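Side-chain contacts in deoxyuridine 5'-triphosphate nucleotidohydrolase (PDB 3LQW), which probably hydrolyses dUTP to dUMP and diphosphate with the help of magnesium, so supplying the thymidine nucleotide precursor and keeping uracil out of DNA: residues V37-S42 against G47-S52; T54-Q59 against F64-G69; L90-D95 against E119-R124. All coordinates share one frame; numbering follows the deposited sequence. Where two conformers were deposited one is given.

Contact 1: residues V37-S42 against G47-S52; sequences VPTRGS and GIDLYS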
ATOM      1  N   VAL A  37      -8.198 -12.549  18.305  1.00 14.25           N
ATOM      2  CA  VAL A  37      -7.274 -11.439  18.437  1.00 14.30           C
ATOM      3  C   VAL A  37      -6.169 -11.578  17.364  1.00 13.26           C
ATOM      4  O   VAL A  37      -5.555 -12.622  17.234  1.00 13.72           O
ATOM      5  CB  VAL A  37      -6.637 -11.375  19.860  1.00 14.56           C
ATOM      6  CG1 VAL A  37      -5.625 -10.268  19.959  1.00 14.71           C
ATOM      7  CG2 VAL A  37      -7.707 -11.187  20.922  1.00 17.59           C
ATOM      8  N   PRO A  38      -5.920 -10.505  16.606  1.00 13.00           N
ATOM      9  CA  PRO A  38      -4.836 -10.532  15.629  1.00 12.89           C
ATOM     10  C   PRO A  38      -3.510 -10.925  16.237  1.00 13.62           C
ATOM     11  O   PRO A  38      -3.221 -10.559  17.398  1.00 15.52           O
ATOM     12  CB  PRO A  38      -4.831  -9.106  15.073  1.00 13.35           C
ATOM     13  CG  PRO A  38      -6.280  -8.723  15.143  1.00 12.74           C
ATOM     14  CD  PRO A  38      -6.741  -9.289  16.475  1.00 12.78           C
ATOM     15  N   THR A  39      -2.710 -11.632  15.462  1.00 13.37           N
ATOM     16  CA  THR A  39      -1.461 -12.223  15.946  1.00 15.18           C
ATOM     17  C   THR A  39      -0.258 -11.843  15.106  1.00 17.23           C
ATOM     18  O   THR A  39      -0.331 -11.785  13.880  1.00 16.84           O
ATOM     19  CB  THR A  39      -1.543 -13.786  15.927  1.00 15.61           C
ATOM     20  OG1 THR A  39      -1.929 -14.231  14.613  1.00 17.38           O
ATOM     21  CG2 THR A  39      -2.561 -14.281  16.913  1.00 17.80           C
ATOM     22  N   ARG A  40       0.889 -11.633  15.739  1.00 20.19           N
ATOM     23  CA  ARG A  40       2.119 -11.441  15.003  1.00 24.11           C
ATOM     24  C   ARG A  40       2.767 -12.831  14.758  1.00 26.87           C
ATOM     25  O   ARG A  40       2.932 -13.585  15.708  1.00 29.30           O
ATOM     26  CB  ARG A  40       3.017 -10.473  15.775  1.00 24.72           C
ATOM     27  CG  ARG A  40       3.859  -9.593  14.893  1.00 26.50           C
ATOM     28  CD  ARG A  40       4.753  -8.692  15.690  1.00 26.33           C
ATOM     29  NE  ARG A  40       4.157  -7.423  16.137  1.00 24.01           N
ATOM     30  CZ  ARG A  40       3.947  -6.361  15.350  1.00 18.76           C
ATOM     31  NH1 ARG A  40       4.237  -6.428  14.059  1.00 18.80           N
ATOM     32  NH2 ARG A  40       3.474  -5.236  15.860  1.00 19.47           N
ATOM     33  N   GLY A  41       3.081 -13.151  13.499  1.00 30.06           N
ATOM     34  CA  GLY A  41       3.403 -14.521  13.061  1.00 32.02           C
ATOM     35  C   GLY A  41       4.837 -14.996  13.237  1.00 33.55           C
ATOM     36  O   GLY A  41       5.096 -16.208  13.349  1.00 35.48           O
ATOM     37  N   SER A  42       5.782 -14.069  13.201  1.00 34.13           N
ATOM     38  CA  SER A  42       7.201 -14.378  13.454  1.00 34.38           C
ATOM     39  C   SER A  42       7.753 -13.199  14.224  1.00 34.39           C
ATOM     40  O   SER A  42       7.069 -12.152  14.338  1.00 34.10           O
ATOM     41  CB  SER A  42       7.991 -14.635  12.157  1.00 34.26           C
ATOM     42  OG  SER A  42       8.086 -13.483  11.316  1.00 33.69           O
ATOM     43  N   GLY A  47       3.806  -7.660   9.823  1.00 15.92           N
ATOM     44  CA  GLY A  47       2.362  -7.662   9.813  1.00 16.31           C
ATOM     45  C   GLY A  47       1.769  -8.543  10.874  1.00 14.75           C
ATOM     46  O   GLY A  47       2.338  -9.510  11.355  1.00 16.18           O
ATOM     47  N   ILE A  48       0.611  -8.126  11.278  1.00 13.55           N
ATOM     48  CA  ILE A  48      -0.193  -8.814  12.272  1.00 12.87           C
ATOM     49  C   ILE A  48      -1.378  -9.429  11.520  1.00 12.85           C
ATOM     50  O   ILE A  48      -2.126  -8.747  10.809  1.00 14.31           O
ATOM     51  CB  ILE A  48      -0.711  -7.772  13.277  1.00 13.00           C
ATOM     52  CG1 ILE A  48       0.439  -6.998  13.942  1.00 14.09           C
ATOM     53  CG2 ILE A  48      -1.619  -8.430  14.276  1.00 16.88           C
ATOM     54  CD1 ILE A  48       0.009  -5.771  14.724  1.00 17.02           C
ATOM     55  N   ASP A  49      -1.555 -10.725  11.667  1.00 12.23           N
ATOM     56  CA  ASP A  49      -2.574 -11.428  10.909  1.00 12.07           C
ATOM     57  C   ASP A  49      -3.963 -11.056  11.393  1.00 10.91           C
ATOM     58  O   ASP A  49      -4.219 -11.041  12.597  1.00 12.34           O
ATOM     59  CB  ASP A  49      -2.349 -12.947  10.990  1.00 14.40           C
ATOM     60  CG  ASP A  49      -1.047 -13.368  10.253  1.00 20.92           C
ATOM     61  OD1 ASP A  49      -0.838 -12.870   9.142  1.00 26.94           O
ATOM     62  OD2 ASP A  49      -0.288 -14.158  10.800  1.00 31.17           O
ATOM     63  N   LEU A  50      -4.856 -10.750  10.441  1.00 10.68           N
ATOM     64  CA  LEU A  50      -6.260 -10.464  10.660  1.00 10.54           C
ATOM     65  C   LEU A  50      -7.082 -11.680  10.237  1.00 11.22           C
ATOM     66  O   LEU A  50      -6.840 -12.265   9.176  1.00 12.04           O
ATOM     67  CB  LEU A  50      -6.726  -9.254   9.847  1.00 11.05           C
ATOM     68  CG  LEU A  50      -6.069  -7.928  10.203  1.00 10.82           C
ATOM     69  CD1 LEU A  50      -6.470  -6.858   9.184  1.00 12.27           C
ATOM     70  CD2 LEU A  50      -6.359  -7.503  11.617  1.00 12.55           C
ATOM     71  N   TYR A  51      -8.046 -12.059  11.067  1.00 11.82           N
ATOM     72  CA  TYR A  51      -8.852 -13.264  10.867  1.00 11.74           C
ATOM     73  C   TYR A  51     -10.284 -12.894  10.533  1.00 12.23           C
ATOM     74  O   TYR A  51     -10.842 -11.985  11.120  1.00 14.50           O
ATOM     75  CB  TYR A  51      -8.858 -14.107  12.172  1.00 12.60           C
ATOM     76  CG  TYR A  51      -7.490 -14.594  12.598  1.00 13.10           C
ATOM     77  CD1 TYR A  51      -6.649 -13.784  13.331  1.00 14.19           C
ATOM     78  CD2 TYR A  51      -7.062 -15.869  12.311  1.00 13.87           C
ATOM     79  CE1 TYR A  51      -5.396 -14.219  13.706  1.00 15.40           C
ATOM     80  CE2 TYR A  51      -5.822 -16.343  12.706  1.00 15.53           C
ATOM     81  CZ  TYR A  51      -4.976 -15.501  13.401  1.00 15.48           C
ATOM     82  OH  TYR A  51      -3.739 -15.962  13.808  1.00 17.22           O
ATOM     83  N   SER A  52     -10.893 -13.624   9.601  1.00 12.23           N
ATOM     84  CA  SER A  52     -12.303 -13.464   9.320  1.00 12.66           C
ATOM     85  C   SER A  52     -13.181 -13.974  10.468  1.00 13.98           C
ATOM     86  O   SER A  52     -12.936 -15.076  10.939  1.00 15.94           O
ATOM     87  CB  SER A  52     -12.690 -14.210   8.037  1.00 13.35           C
ATOM     88  OG  SER A  52     -14.047 -14.001   7.781  1.00 14.57           O
TER
HETATM   89  O   HOH W   1       0.045 -14.967  13.133  1.00 35.16           O
HETATM   90  O   HOH W   2       2.111 -12.107  11.091  1.00 27.90           O

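Contact 2: residues T54-Q59 against F64-G69; sequences TNFIIQ and FLVSTG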
ATOM      1  N   THR A  54     -16.383 -14.540   9.795  1.00 17.01           N
ATOM      2  CA  THR A  54     -17.508 -15.155   9.079  1.00 17.04           C
ATOM      3  C   THR A  54     -17.026 -15.997   7.888  1.00 16.64           C
ATOM      4  O   THR A  54     -15.930 -15.832   7.364  1.00 15.30           O
ATOM      5  CB  THR A  54     -18.501 -14.100   8.553  1.00 19.14           C
ATOM      6  OG1 THR A  54     -17.954 -13.441   7.400  1.00 21.17           O
ATOM      7  CG2 THR A  54     -18.905 -13.057   9.595  1.00 23.07           C
ATOM      8  N   ASN A  55     -17.860 -16.926   7.471  1.00 16.59           N
ATOM      9  CA  ASN A  55     -17.746 -17.540   6.169  1.00 16.42           C
ATOM     10  C   ASN A  55     -18.195 -16.514   5.126  1.00 16.76           C
ATOM     11  O   ASN A  55     -19.051 -15.684   5.384  1.00 19.15           O
ATOM     12  CB  ASN A  55     -18.656 -18.774   6.059  1.00 17.16           C
ATOM     13  CG  ASN A  55     -18.303 -19.842   7.045  1.00 19.57           C
ATOM     14  OD1 ASN A  55     -17.158 -20.100   7.330  1.00 20.38           O
ATOM     15  ND2 ASN A  55     -19.327 -20.559   7.502  1.00 27.59           N
ATOM     16  N   PHE A  56     -17.616 -16.570   3.931  1.00 14.64           N
ATOM     17  CA  PHE A  56     -17.995 -15.643   2.871  1.00 14.68           C
ATOM     18  C   PHE A  56     -17.594 -16.237   1.535  1.00 13.25           C
ATOM     19  O   PHE A  56     -16.758 -17.128   1.468  1.00 14.01           O
ATOM     20  CB  PHE A  56     -17.376 -14.239   3.068  1.00 15.00           C
ATOM     21  CG  PHE A  56     -15.882 -14.219   3.055  1.00 13.00           C
ATOM     22  CD1 PHE A  56     -15.155 -14.440   4.216  1.00 13.26           C
ATOM     23  CD2 PHE A  56     -15.187 -13.967   1.873  1.00 13.28           C
ATOM     24  CE1 PHE A  56     -13.791 -14.443   4.218  1.00 14.17           C
ATOM     25  CE2 PHE A  56     -13.839 -13.984   1.861  1.00 13.60           C
ATOM     26  CZ  PHE A  56     -13.124 -14.181   3.012  1.00 14.13           C
ATOM     27  N   ILE A  57     -18.237 -15.724   0.492  1.00 12.79           N
ATOM     28  CA  ILE A  57     -17.957 -16.131  -0.880  1.00 13.32           C
ATOM     29  C   ILE A  57     -17.750 -14.873  -1.710  1.00 13.42           C
ATOM     30  O   ILE A  57     -18.497 -13.908  -1.600  1.00 16.23           O
ATOM     31  CB  ILE A  57     -19.128 -16.998  -1.469  1.00 16.25           C
ATOM     32  CG1 ILE A  57     -19.296 -18.265  -0.629  1.00 19.96           C
ATOM     33  CG2 ILE A  57     -18.884 -17.389  -2.884  1.00 19.06           C
ATOM     34  CD1 ILE A  57     -20.570 -19.121  -0.946  1.00 25.37           C
ATOM     35  N   ILE A  58     -16.705 -14.853  -2.509  1.00 10.83           N
ATOM     36  CA  ILE A  58     -16.453 -13.748  -3.442  1.00 10.17           C
ATOM     37  C   ILE A  58     -16.500 -14.288  -4.861  1.00 10.00           C
ATOM     38  O   ILE A  58     -15.711 -15.153  -5.236  1.00 10.08           O
ATOM     39  CB  ILE A  58     -15.105 -13.040  -3.244  1.00  9.49           C
ATOM     40  CG1 ILE A  58     -14.756 -12.882  -1.759  1.00 11.19           C
ATOM     41  CG2 ILE A  58     -15.160 -11.671  -3.977  1.00 10.97           C
ATOM     42  CD1 ILE A  58     -13.459 -12.122  -1.543  1.00 14.33           C
ATOM     43  N   GLN A  59     -17.447 -13.781  -5.641  1.00  9.91           N
ATOM     44  CA  GLN A  59     -17.550 -14.172  -7.035  1.00 10.44           C
ATOM     45  C   GLN A  59     -16.346 -13.681  -7.858  1.00  9.71           C
ATOM     46  O   GLN A  59     -15.680 -12.724  -7.459  1.00  9.33           O
ATOM     47  CB  GLN A  59     -18.872 -13.700  -7.628  1.00 11.51           C
ATOM     48  CG  GLN A  59     -20.090 -14.217  -6.942  1.00 13.70           C
ATOM     49  CD  GLN A  59     -20.260 -15.659  -7.090  1.00 15.50           C
ATOM     50  OE1 GLN A  59     -19.978 -16.206  -8.158  1.00 18.11           O
ATOM     51  NE2 GLN A  59     -20.768 -16.312  -6.049  1.00 18.87           N
ATOM     52  N   PHE A  64     -15.671  -8.207  -1.624  1.00  8.82           N
ATOM     53  CA  PHE A  64     -16.466  -8.496  -0.441  1.00  9.66           C
ATOM     54  C   PHE A  64     -15.817  -7.820   0.764  1.00 10.44           C
ATOM     55  O   PHE A  64     -14.605  -7.852   0.916  1.00 10.18           O
ATOM     56  CB  PHE A  64     -16.553 -10.012  -0.194  1.00 11.95           C
ATOM     57  CG  PHE A  64     -17.545 -10.398   0.883  1.00 14.64           C
ATOM     58  CD1 PHE A  64     -17.162 -10.560   2.208  1.00 16.22           C
ATOM     59  CD2 PHE A  64     -18.863 -10.594   0.576  1.00 20.86           C
ATOM     60  CE1 PHE A  64     -18.096 -10.879   3.210  1.00 19.73           C
ATOM     61  CE2 PHE A  64     -19.775 -10.952   1.584  1.00 24.58           C
ATOM     62  CZ  PHE A  64     -19.365 -11.066   2.871  1.00 24.21           C
ATOM     63  N   LEU A  65     -16.648  -7.210   1.605  1.00 11.22           N
ATOM     64  CA  LEU A  65     -16.195  -6.566   2.834  1.00 11.17           C
ATOM     65  C   LEU A  65     -16.245  -7.576   3.987  1.00 11.64           C
ATOM     66  O   LEU A  65     -17.325  -7.983   4.425  1.00 13.31           O
ATOM     67  CB  LEU A  65     -17.120  -5.386   3.151  1.00 12.23           C
ATOM     68  CG  LEU A  65     -16.691  -4.571   4.380  1.00 13.43           C
ATOM     69  CD1 LEU A  65     -15.392  -3.831   4.148  1.00 15.70           C
ATOM     70  CD2 LEU A  65     -17.789  -3.605   4.859  1.00 16.52           C
ATOM     71  N   VAL A  66     -15.083  -8.004   4.422  1.00 11.47           N
ATOM     72  CA  VAL A  66     -14.938  -9.060   5.441  1.00 12.91           C
ATOM     73  C   VAL A  66     -14.793  -8.457   6.854  1.00 13.73           C
ATOM     74  O   VAL A  66     -13.953  -7.612   7.093  1.00 15.32           O
ATOM     75  CB  VAL A  66     -13.733  -9.992   5.156  1.00 14.30           C
ATOM     76  CG1 VAL A  66     -13.739 -11.198   6.172  1.00 17.90           C
ATOM     77  CG2 VAL A  66     -13.764 -10.514   3.715  1.00 15.05           C
ATOM     78  N   SER A  67     -15.634  -8.941   7.756  1.00 14.07           N
ATOM     79  CA  SER A  67     -15.598  -8.503   9.158  0.70 14.69           C
ATOM     80  C   SER A  67     -14.593  -9.346   9.953  1.00 14.31           C
ATOM     81  O   SER A  67     -14.535 -10.547   9.821  1.00 15.76           O
ATOM     82  CB  SER A  67     -16.995  -8.597   9.756  0.70 15.97           C
ATOM     83  OG  SER A  67     -17.899  -7.661   9.178  0.70 19.50           O
ATOM     84  N   THR A  68     -13.770  -8.656  10.753  1.00 14.22           N
ATOM     85  CA  THR A  68     -12.790  -9.328  11.618  1.00 14.72           C
ATOM     86  C   THR A  68     -13.331  -9.588  13.036  1.00 15.12           C
ATOM     87  O   THR A  68     -12.759 -10.430  13.753  1.00 17.90           O
ATOM     88  CB  THR A  68     -11.539  -8.505  11.771  1.00 14.93           C
ATOM     89  OG1 THR A  68     -11.822  -7.284  12.475  1.00 14.68           O
ATOM     90  CG2 THR A  68     -10.871  -8.230  10.445  1.00 16.28           C
ATOM     91  N   GLY A  69     -14.372  -8.882  13.438  1.00 14.56           N
ATOM     92  CA  GLY A  69     -14.863  -9.040  14.796  1.00 14.22           C
ATOM     93  C   GLY A  69     -14.097  -8.294  15.860  1.00 13.36           C
ATOM     94  O   GLY A  69     -14.426  -8.476  17.038  1.00 15.21           O
TER

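Contact 3: residues L90-D95 against E119-R124; sequences LKYGID and EIFNGR. With EDO (1,2-ethanediol), chain B.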
ATOM      1  N   LEU A  90      -1.105 -14.976  -4.592  1.00 10.78           N
ATOM      2  CA  LEU A  90      -0.486 -15.959  -5.499  0.60 12.62           C
ATOM      3  C   LEU A  90      -1.430 -17.031  -5.932  1.00 12.50           C
ATOM      4  O   LEU A  90      -1.601 -17.287  -7.113  1.00 14.66           O
ATOM      5  CB  LEU A  90       0.693 -16.663  -4.836  0.60 13.40           C
ATOM      6  CG  LEU A  90       1.275 -17.807  -5.668  0.60 16.14           C
ATOM      7  CD1 LEU A  90       1.702 -17.369  -7.081  0.60 19.12           C
ATOM      8  CD2 LEU A  90       2.431 -18.415  -4.920  0.60 18.03           C
ATOM      9  N   LYS A  91      -2.077 -17.669  -4.967  1.00 11.55           N
ATOM     10  CA  LYS A  91      -2.881 -18.836  -5.269  1.00 12.32           C
ATOM     11  C   LYS A  91      -4.242 -18.506  -5.856  1.00 11.36           C
ATOM     12  O   LYS A  91      -4.755 -19.216  -6.708  1.00 12.57           O
ATOM     13  CB  LYS A  91      -3.068 -19.692  -4.008  1.00 13.71           C
ATOM     14  CG  LYS A  91      -1.790 -20.366  -3.529  1.00 17.25           C
ATOM     15  CD  LYS A  91      -2.023 -21.151  -2.241  1.00 22.61           C
ATOM     16  CE  LYS A  91      -3.100 -22.170  -2.382  1.00 27.36           C
ATOM     17  NZ  LYS A  91      -3.106 -23.171  -1.277  1.00 33.26           N
ATOM     18  N   TYR A  92      -4.870 -17.419  -5.359  1.00  9.86           N
ATOM     19  CA  TYR A  92      -6.253 -17.147  -5.618  1.00  9.89           C
ATOM     20  C   TYR A  92      -6.554 -15.797  -6.260  1.00  9.81           C
ATOM     21  O   TYR A  92      -7.712 -15.500  -6.517  1.00 11.48           O
ATOM     22  CB  TYR A  92      -7.094 -17.318  -4.345  1.00 10.59           C
ATOM     23  CG  TYR A  92      -6.911 -18.645  -3.645  1.00 11.40           C
ATOM     24  CD1 TYR A  92      -7.373 -19.797  -4.191  1.00 13.70           C
ATOM     25  CD2 TYR A  92      -6.296 -18.714  -2.406  1.00 13.08           C
ATOM     26  CE1 TYR A  92      -7.218 -21.008  -3.529  1.00 16.85           C
ATOM     27  CE2 TYR A  92      -6.100 -19.911  -1.744  1.00 16.69           C
ATOM     28  CZ  TYR A  92      -6.552 -21.069  -2.332  1.00 16.31           C
ATOM     29  OH  TYR A  92      -6.404 -22.281  -1.690  1.00 24.03           O
ATOM     30  N   GLY A  93      -5.548 -14.968  -6.461  1.00  9.11           N
ATOM     31  CA  GLY A  93      -5.768 -13.647  -7.059  1.00  8.53           C
ATOM     32  C   GLY A  93      -6.469 -12.656  -6.170  1.00  7.52           C
ATOM     33  O   GLY A  93      -7.071 -11.715  -6.673  1.00  8.50           O
ATOM     34  N   ILE A  94      -6.371 -12.844  -4.853  1.00  7.40           N
ATOM     35  CA  ILE A  94      -6.954 -11.906  -3.901  1.00  7.62           C
ATOM     36  C   ILE A  94      -6.059 -10.697  -3.668  1.00  7.21           C
ATOM     37  O   ILE A  94      -4.856 -10.850  -3.463  1.00  8.13           O
ATOM     38  CB  ILE A  94      -7.265 -12.593  -2.553  1.00  8.17           C
ATOM     39  CG1 ILE A  94      -8.201 -13.765  -2.758  1.00  9.28           C
ATOM     40  CG2 ILE A  94      -7.741 -11.600  -1.505  1.00 10.71           C
ATOM     41  CD1 ILE A  94      -9.574 -13.422  -3.282  1.00 13.58           C
ATOM     42  N   ASP A  95      -6.645  -9.510  -3.710  1.00  7.45           N
ATOM     43  CA  ASP A  95      -5.962  -8.310  -3.305  1.00  7.14           C
ATOM     44  C   ASP A  95      -6.823  -7.647  -2.251  1.00  7.66           C
ATOM     45  O   ASP A  95      -8.018  -7.938  -2.124  1.00  8.92           O
ATOM     46  CB  ASP A  95      -5.727  -7.412  -4.512  1.00  8.08           C
ATOM     47  CG  ASP A  95      -4.721  -6.320  -4.268  1.00  8.75           C
ATOM     48  OD1 ASP A  95      -3.899  -6.394  -3.312  1.00  8.23           O
ATOM     49  OD2 ASP A  95      -4.687  -5.378  -5.100  1.00 11.00           O
ATOM     50  N   GLU A 119     -12.297 -17.537 -10.664  1.00 10.49           N
ATOM     51  CA  GLU A 119     -12.899 -18.540  -9.787  1.00 11.65           C
ATOM     52  C   GLU A 119     -13.533 -17.938  -8.561  1.00 11.01           C
ATOM     53  O   GLU A 119     -13.016 -16.980  -8.001  1.00 12.29           O
ATOM     54  CB  GLU A 119     -11.872 -19.558  -9.342  1.00 13.75           C
ATOM     55  CG  GLU A 119     -11.442 -20.492 -10.450  1.00 16.38           C
ATOM     56  CD  GLU A 119     -10.657 -19.803 -11.518  1.00 16.31           C
ATOM     57  OE1 GLU A 119      -9.596 -19.252 -11.203  1.00 18.76           O
ATOM     58  OE2 GLU A 119     -11.075 -19.833 -12.704  1.00 16.31           O
ATOM     59  N   ILE A 120     -14.611 -18.535  -8.086  1.00 11.33           N
ATOM     60  CA  ILE A 120     -15.202 -18.182  -6.792  1.00 11.55           C
ATOM     61  C   ILE A 120     -14.164 -18.410  -5.695  1.00 11.33           C
ATOM     62  O   ILE A 120     -13.471 -19.436  -5.698  1.00 12.45           O
ATOM     63  CB  ILE A 120     -16.464 -19.027  -6.503  1.00 13.15           C
ATOM     64  CG1 ILE A 120     -17.558 -18.723  -7.505  1.00 15.50           C
ATOM     65  CG2 ILE A 120     -16.940 -18.870  -5.072  1.00 16.91           C
ATOM     66  CD1 ILE A 120     -18.679 -19.775  -7.538  1.00 19.99           C
ATOM     67  N   PHE A 121     -14.054 -17.465  -4.764  1.00 10.65           N
ATOM     68  CA  PHE A 121     -13.216 -17.605  -3.596  1.00 10.63           C
ATOM     69  C   PHE A 121     -14.099 -17.904  -2.382  1.00 11.59           C
ATOM     70  O   PHE A 121     -14.998 -17.136  -2.067  1.00 12.14           O
ATOM     71  CB  PHE A 121     -12.427 -16.310  -3.333  1.00 10.78           C
ATOM     72  CG  PHE A 121     -11.526 -16.417  -2.122  1.00 10.91           C
ATOM     73  CD1 PHE A 121     -10.331 -17.128  -2.205  1.00 12.64           C
ATOM     74  CD2 PHE A 121     -11.889 -15.863  -0.923  1.00 12.89           C
ATOM     75  CE1 PHE A 121      -9.494 -17.236  -1.117  1.00 13.85           C
ATOM     76  CE2 PHE A 121     -11.067 -15.994   0.184  1.00 13.64           C
ATOM     77  CZ  PHE A 121      -9.856 -16.669   0.067  1.00 13.68           C
ATOM     78  N   ASN A 122     -13.790 -19.001  -1.701  1.00 13.68           N
ATOM     79  CA  ASN A 122     -14.518 -19.402  -0.489  1.00 15.02           C
ATOM     80  C   ASN A 122     -13.678 -19.114   0.742  1.00 16.06           C
ATOM     81  O   ASN A 122     -12.599 -19.699   0.966  1.00 19.25           O
ATOM     82  CB  ASN A 122     -14.855 -20.885  -0.566  1.00 17.50           C
ATOM     83  CG  ASN A 122     -15.820 -21.232  -1.704  1.00 20.78           C
ATOM     84  OD1 ASN A 122     -15.464 -21.996  -2.597  1.00 30.88           O
ATOM     85  ND2 ASN A 122     -17.011 -20.676  -1.688  1.00 24.77           N
ATOM     86  N   GLY A 123     -14.150 -18.171   1.530  1.00 15.46           N
ATOM     87  CA  GLY A 123     -13.523 -17.827   2.794  1.00 16.31           C
ATOM     88  C   GLY A 123     -14.259 -18.443   3.960  1.00 16.61           C
ATOM     89  O   GLY A 123     -15.497 -18.507   3.963  1.00 17.34           O
ATOM     90  N   ARG A 124     -13.485 -18.859   4.954  1.00 17.11           N
ATOM     91  CA  ARG A 124     -14.072 -19.508   6.139  1.00 17.63           C
ATOM     92  C   ARG A 124     -13.809 -18.707   7.395  1.00 17.11           C
ATOM     93  O   ARG A 124     -12.759 -18.082   7.546  1.00 16.61           O
ATOM     94  CB  ARG A 124     -13.493 -20.909   6.345  1.00 19.02           C
TER
HETATM   95  C1  EDO B 151      -7.255 -17.571 -13.385  1.00 22.72           C
HETATM   96  O1  EDO B 151      -8.604 -17.607 -12.970  1.00 21.08           O
HETATM   97  C2  EDO B 151      -7.077 -16.303 -14.205  1.00 21.86           C
HETATM   98  O2  EDO B 151      -7.464 -15.157 -13.437  1.00 22.42           O
HETATM   99  O   HOH W   3      -9.933 -17.254  -6.471  1.00 24.29           O

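Contact 1: residues V37-S42 against G47-S52
Thr39 and Tyr51 are brought together by their first torsions. In Thr39, OG1 lies between the backbone N and the carbonyl carbon (chi1 54°); in Tyr51, CG sits beside its own N (chi1 -62°), which carries the phenol end across to the threonine. OG1 arrives in the plane of the ring, at its edge, and Thr39 OG1 and Tyr51 OH form a 2.6 Å hydrogen bond in which either hydroxyl could donate. Threonine suits this place, since the same OG1 also binds a water that donates to Asp49 OD2, at 2.5 Å from the water oxygen. A second water accepts from Gly41 N and donates to Gly47 O, extending the link past the end of the short pairing. The pairing rests on one antiparallel hydrogen-bonded pair, Thr39 and Asp49: Asp49 N to Thr39 O is 2.7 Å, the return bond from Thr39 N to Asp49 O 3.3 Å.

Ile48 serves the apolar side. Its CG2 presses on Pro38 CB at a tight 3.4 Å, and Pro38 CG rests on Leu50 CD2 at 3.7 Å. Arg40 bends at chi3 (-86°), so that Ile48 CG1 lies over the centre of one guanidinium face, while NH1 binds Ala45 O and NH2 binds Cys140 O of the second subunit.

Residues 47-51 read Gly-Ile-Asp-Leu-Tyr, as in the first conserved motif of trimeric dUTPases. This hairpin forms one margin of its sheet within the chain: strand 39-40 is outermost, strand 47-51 pairs on with strand 128-136, and Val28 and Leu26 of strand 25-30 cover Pro38 and Ile48.

Contact 2: residues T54-Q59 against F64-G69
The rings of Phe56 and Phe64 lie nearly parallel, their planes 10° apart, but are slid so far, with centroids 5.4 Å from each other, that they barely overlap. What sits over one face of the Phe64 ring is instead the CB of Phe56, displaced toward the rim and 3.4 Å from Phe64 CE1. One face of the Phe56 ring is taken by Val66, whose CG2 stands over its centre, 3.8 Å from the centroid of the Phe56 ring, in a CH-pi contact. That same methyl lies at the edge of the Phe64 ring, and Ile58 CG1 at the edge of Phe56, so the two aliphatic side chains wedge in around the aromatic pair.

Phe64 holds CG opposite its backbone N (chi1 -171°), sending the ring out from its strand to meet Phe56 CB. Behind the ring, Phe64 CB touches Ile58 CG1 at 3.7 Å. Branched Val66 is apt here: its CG1 meets Phe56 CE1 at 3.8 Å while CG2 lies over the ring.

Strands 56-58 and 64-68 run roughly antiparallel, yet their axes are 8.1 Å apart, and their backbones bond to other partners: Phe56 to Gly123, Val66 to Val111. The two-stranded sheet of 56-58 and 121-123 thus lays side chains on the four-stranded sheet holding strands 63-73 and 108-115. Apart from Ile57 O, 4.0 Å from Phe64 CD2, the close contacts are hydrocarbon, so shape, dispersion and exclusion of water must hold the pieces together, with no directional bond between the two segments to fix them.

Contact 3: residues L90-D95 against E119-R124
Tyr92 and Glu119 are linked at the backbone, on one side only weakly, through a water, although the shortest polar bond here is made to a small guest: a 1,2-ethanediol, probably from the crystallisation liquor, whose O1 hydroxyl donates to Glu119 OE1 at 2.6 Å. The water donates to Tyr92 O at 2.8 Å and, weakly, to Glu119 O, which Asn115 ND2 also serves. The carbonyl of Tyr92 at the end of the helix is thereby given a partner.

Below this polar rim the contact belongs to Phe121. With CG opposite its backbone N (chi1 -180°), the side chain reaches from strand 121-123 toward the helix end, and both its edge and one face are used. The edge points at Tyr92: the rings form an offset edge-to-face pair, planes at 65° and centroids 5.5 Å apart, in which Phe121 CE1 comes to 3.8 Å from Tyr92 CD2. Over the face, nearer the rim than the centre, stands Ile94 CD1, 4.0 Å from the centroid of the Phe121 ring, as a CH-pi contact. Tyrosine fits an exposed position, since it offers its ring to the buried phenylalanine and still carries a polar hydroxyl; isoleucine, buried, offers only hydrocarbon. At Gly93 the chain turns out of the helix with positive phi (71°), which glycine adopts easily, and Tyr92 and Ile94, its two neighbours in sequence, both reach Phe121.

Helix 86-92 thus passes directly into strand 94-96, an outermost strand of its sheet in this chain, paired with strand 108-115, whose Leu113 and Asn115 pack on Ile94. Strand 121-123 pairs with strand 56-58, whose Phe56 and Ile58 also touch Phe121. Beyond Ile94, Asp95 packs against Asp95 of both other subunits.

How the contacts relate
From the N terminus, contact 1 comes first and closes the hairpin between strands 39-40 and 47-51. Contact 2 follows at once: residues 54-59 run out and residues 64-69 return, closing another short loop. Contact 3 spans a longer excursion, from the end of helix 86-92 through strand 108-115 to residues 119-124. The three lie in series, without crossing. They are still tied in space. Ser52 of contact 1 packs on Val66 of contact 2, and strands 56-58 and 121-123 form one small sheet, so contact 2 packs one strand of it on strand 63-73, and contact 3 packs the other on the end of helix 86-92 and the start of strand 94-96. Contacts 1 and 3 both also reach the second subunit.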